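Long-range contact in ribosomal processing cysteine protease Prp (Streptococcus mutans, PDB 2G0I), which probably acts as a cysteine protease of the Prp family, a group linked to ribosome biogenesis: residues B[35-39]-B[51-55]. Residues are numbered along the deposited sequence; the frame is centred on the assembly and turned at random.
Sequences MIQAT and ELTGH
A38 and L52 face each other as a non-hydrogen-bonded antiparallel pair, with A38 CB 3.8 Å from L52 CD2. Together with I36 they form the buried face of the hairpin 36-43/46-53. The small methyl of A38 suits a place where the strands come close, its CA only 4.5 Å from the CA of L52, while the branched I36 and L52 reach down to V70 of helix 61-84. I36 turns CG1 away from its own carbonyl carbon (chi1 -63°), which sets that branch over the backbone of G54 and H55, 3.9 Å from H55 CA. Just past the strand end, G54, bare of a side chain, takes a positive phi of 95° and lets its CA lie 3.7 Å from M35 O.

On the other face, Q37, T39, E51 and T53 suit a wetter setting. Q37 and T53 lie across one another, with OE1 of Q37 3.5 Å from OG1 of T53. One water donates to M35 O and hydrogen-bonds OG1 of T53 at 2.6 Å; a second joins OG1 of T39 to the carbonyl of E51.

Two reciprocal backbone pairs hold the strands: Q37 with T53, and T39 with E51 (T39 N to E51 O and E51 N to T39 O, both 2.9 Å). The backbones of A38 and L52 bond outward, to T139 and K141 of strand 138-144 and to M101 of strand 100-104, placing the hairpin at the middle of the sheet. Backbone bonding thus sets the register, while apolar packing against the helix and water-bridged hydroxyls distinguish the two faces of this alpha-beta sandwich.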
# COMPACT_ATOMS: atom_id res chain seq x y z
N MSE B 35 11.86 16.58 0.15
CA MSE B 35 10.68 16.53 0.99
C MSE B 35 9.54 16.09 0.11
O MSE B 35 9.33 16.65 -0.97
CB MSE B 35 10.42 17.94 1.52
CG MSE B 35 9.04 18.17 2.09
SE MSE B 35 8.73 17.09 3.64
CE MSE B 35 10.24 17.72 4.76
N ILE B 36 8.80 15.07 0.55
CA ILE B 36 7.57 14.68 -0.17
C ILE B 36 6.42 15.50 0.40
O ILE B 36 6.25 15.57 1.60
CB ILE B 36 7.27 13.14 -0.00
CG1 ILE B 36 8.39 12.32 -0.62
CG2 ILE B 36 5.92 12.78 -0.67
CD1 ILE B 36 8.53 10.94 -0.02
N GLN B 37 5.62 16.13 -0.47
CA GLN B 37 4.43 16.85 -0.04
C GLN B 37 3.21 16.21 -0.70
O GLN B 37 3.17 16.09 -1.92
CB GLN B 37 4.58 18.35 -0.39
CG GLN B 37 5.80 18.96 0.36
CD GLN B 37 6.51 20.15 -0.30
OE1 GLN B 37 6.13 20.63 -1.37
NE2 GLN B 37 7.58 20.62 0.36
N ALA B 38 2.27 15.76 0.11
CA ALA B 38 1.01 15.24 -0.38
C ALA B 38 -0.16 16.18 0.00
O ALA B 38 -0.23 16.63 1.16
CB ALA B 38 0.78 13.87 0.21
N THR B 39 -1.06 16.43 -0.95
CA THR B 39 -2.24 17.31 -0.73
C THR B 39 -3.46 16.55 -1.17
O THR B 39 -3.59 16.20 -2.36
CB THR B 39 -2.10 18.65 -1.53
OG1 THR B 39 -0.88 19.30 -1.17
CG2 THR B 39 -3.30 19.59 -1.34
N GLU B 51 -2.42 15.02 -4.72
CA GLU B 51 -1.34 15.54 -5.51
C GLU B 51 -0.07 15.32 -4.71
O GLU B 51 -0.03 15.69 -3.55
CB GLU B 51 -1.59 17.01 -5.82
CG GLU B 51 -0.42 17.70 -6.51
CD GLU B 51 -0.69 19.20 -6.76
OE1 GLU B 51 -1.87 19.60 -6.86
OE2 GLU B 51 0.30 19.96 -6.87
N LEU B 52 0.95 14.71 -5.31
CA LEU B 52 2.22 14.54 -4.61
C LEU B 52 3.39 15.14 -5.35
O LEU B 52 3.46 15.03 -6.57
CB LEU B 52 2.53 13.07 -4.34
CG LEU B 52 1.50 12.36 -3.46
CD1 LEU B 52 0.63 11.54 -4.38
CD2 LEU B 52 2.16 11.51 -2.43
N THR B 53 4.33 15.72 -4.62
CA THR B 53 5.57 16.21 -5.24
C THR B 53 6.76 15.72 -4.44
O THR B 53 6.62 15.48 -3.25
CB THR B 53 5.59 17.76 -5.33
OG1 THR B 53 5.53 18.33 -4.00
CG2 THR B 53 4.39 18.28 -6.15
N GLY B 54 7.93 15.53 -5.07
CA GLY B 54 9.16 15.15 -4.32
C GLY B 54 9.52 13.66 -4.23
O GLY B 54 10.62 13.29 -3.83
N HIS B 55 8.59 12.80 -4.61
CA HIS B 55 8.66 11.35 -4.41
C HIS B 55 9.59 10.64 -5.42
O HIS B 55 9.85 9.45 -5.30
CB HIS B 55 7.24 10.78 -4.55
CG HIS B 55 6.56 11.26 -5.80
ND1 HIS B 55 6.06 12.53 -5.93
CD2 HIS B 55 6.41 10.66 -7.01
CE1 HIS B 55 5.59 12.70 -7.15
NE2 HIS B 55 5.79 11.57 -7.82
O HOH W 1 7.83 18.30 -2.69
O HOH W 2 1.00 18.49 -2.80